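Side-chain contact in MFP2b (Ascaris suum, PDB 2BJR), which probably enhances the polymerization of major sperm protein that drives the amoeboid motility of nematode sperm, and binds a zinc ion: residues V316-D320 and G321-L325. Sequence-based numbering, arbitrary orientation.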
loop_
_atom_site.group_PDB
_atom_site.type_symbol
_atom_site.label_atom_id
_atom_site.label_comp_id
_atom_site.label_asym_id
_atom_site.label_seq_id
_atom_site.Cartn_x
_atom_site.Cartn_y
_atom_site.Cartn_z
ATOM N N VAL A 316 -20.560 1.726 0.207
ATOM C CA VAL A 316 -21.617 1.199 -0.606
ATOM C C VAL A 316 -22.650 2.319 -0.758
ATOM O O VAL A 316 -23.147 2.859 0.244
ATOM C CB VAL A 316 -22.267 -0.010 0.094
ATOM C CG1 VAL A 316 -23.420 -0.522 -0.702
ATOM C CG2 VAL A 316 -21.241 -1.116 0.331
ATOM N N LEU A 317 -22.956 2.659 -1.998
ATOM C CA LEU A 317 -23.964 3.640 -2.360
ATOM C C LEU A 317 -25.276 2.930 -2.645
ATOM O O LEU A 317 -25.278 1.772 -3.057
ATOM C CB LEU A 317 -23.558 4.375 -3.641
ATOM C CG LEU A 317 -22.523 5.493 -3.519
ATOM C CD1 LEU A 317 -21.210 4.935 -3.071
ATOM C CD2 LEU A 317 -22.405 6.243 -4.830
ATOM N N ILE A 318 -26.381 3.639 -2.431
ATOM C CA ILE A 318 -27.691 3.196 -2.882
ATOM C C ILE A 318 -28.075 3.992 -4.123
ATOM O O ILE A 318 -28.269 5.198 -4.040
ATOM C CB ILE A 318 -28.763 3.425 -1.787
ATOM C CG1 ILE A 318 -28.366 2.749 -0.483
ATOM C CG2 ILE A 318 -30.123 2.947 -2.266
ATOM C CD1 ILE A 318 -28.099 1.267 -0.598
ATOM N N VAL A 319 -28.145 3.317 -5.260
ATOM C CA VAL A 319 -28.405 3.911 -6.561
ATOM C C VAL A 319 -29.533 3.123 -7.230
ATOM O O VAL A 319 -29.423 1.901 -7.435
ATOM C CB VAL A 319 -27.144 3.826 -7.454
ATOM C CG1 VAL A 319 -27.435 4.307 -8.913
ATOM C CG2 VAL A 319 -26.060 4.609 -6.864
ATOM N N ASP A 320 -30.633 3.801 -7.554
ATOM C CA ASP A 320 -31.767 3.130 -8.177
ATOM C C ASP A 320 -32.282 2.055 -7.219
ATOM O O ASP A 320 -32.694 0.991 -7.643
ATOM C CB ASP A 320 -31.359 2.480 -9.521
ATOM C CG ASP A 320 -31.046 3.508 -10.629
ATOM O OD1 ASP A 320 -31.413 4.704 -10.476
ATOM O OD2 ASP A 320 -30.428 3.187 -11.690
ATOM N N GLY A 321 -32.232 2.309 -5.923
ATOM C CA GLY A 321 -32.640 1.321 -4.934
ATOM C C GLY A 321 -31.734 0.101 -4.753
ATOM O O GLY A 321 -32.045 -0.787 -3.975
ATOM N N LYS A 322 -30.584 0.080 -5.423
ATOM C CA LYS A 322 -29.653 -1.051 -5.370
ATOM C C LYS A 322 -28.350 -0.649 -4.678
ATOM O O LYS A 322 -27.971 0.524 -4.672
ATOM C CB LYS A 322 -29.335 -1.507 -6.789
ATOM C CG LYS A 322 -30.565 -1.981 -7.592
ATOM C CD LYS A 322 -31.240 -3.163 -6.888
ATOM C CE LYS A 322 -32.365 -3.773 -7.737
ATOM N NZ LYS A 322 -32.979 -4.944 -7.070
ATOM N N GLU A 323 -27.690 -1.646 -4.118
ATOM C CA GLU A 323 -26.434 -1.510 -3.389
ATOM C C GLU A 323 -25.259 -1.708 -4.335
ATOM O O GLU A 323 -25.275 -2.645 -5.106
ATOM C CB GLU A 323 -26.369 -2.577 -2.332
ATOM C CG GLU A 323 -27.429 -2.427 -1.246
ATOM C CD GLU A 323 -27.737 -3.702 -0.507
ATOM O OE1 GLU A 323 -27.362 -4.785 -0.974
ATOM O OE2 GLU A 323 -28.364 -3.595 0.572
ATOM N N ILE A 324 -24.233 -0.866 -4.228
ATOM C CA ILE A 324 -23.101 -0.885 -5.160
ATOM C C ILE A 324 -21.883 -0.246 -4.522
ATOM O O ILE A 324 -21.948 0.862 -4.000
ATOM C CB ILE A 324 -23.476 -0.228 -6.488
ATOM C CG1 ILE A 324 -22.306 -0.236 -7.488
ATOM C CG2 ILE A 324 -23.971 1.194 -6.284
ATOM C CD1 ILE A 324 -21.965 -1.590 -7.946
ATOM N N LEU A 325 -20.756 -0.964 -4.562
ATOM C CA LEU A 325 -19.546 -0.534 -3.904
ATOM C C LEU A 325 -18.727 0.481 -4.740
ATOM O O LEU A 325 -18.366 0.217 -5.899
ATOM C CB LEU A 325 -18.695 -1.745 -3.565
ATOM C CG LEU A 325 -17.366 -1.499 -2.889
ATOM C CD1 LEU A 325 -17.579 -0.828 -1.546
ATOM C CD2 LEU A 325 -16.530 -2.756 -2.682
#
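On one face of the strand pair, I324 CG2 touches V319 CG2 at 4.0 Å, a diagonal contact, and lies 4.2 Å from L317 CB. With CG1 of I324 anti to the backbone nitrogen (chi1 -180°), CG2 falls between that nitrogen and the carbonyl carbon, 3.5 Å from L317 O. On the other face I318 and E323 run alongside each other in the same direction: I318 CD1 rests on E323 CG at 3.8 Å, so the aliphatic part of the glutamate does the packing. Farther from the turn, V316 CG1 approaches E323 CB at 3.9 Å, while V316 CG2 meets L325 CD1, their side chains crossing at about a right angle. Strands 313-319 and 322-329 form a beta hairpin with a two-residue loop, a type I' turn with D320 and G321 at its corners, both with positive phi. Paired backbone hydrogen bonds join L317 with I324 and V319 with K322; of these, K322 N reaches V319 O (3.0 Å) from well above the carbonyl plane. I337 of strand 334-339 touches V319, L317 and I324, whereas W286 packs on V316 and L325. Salt bridges from K322 to D219 and from E323 to R216 tether the hairpin to a neighbouring loop.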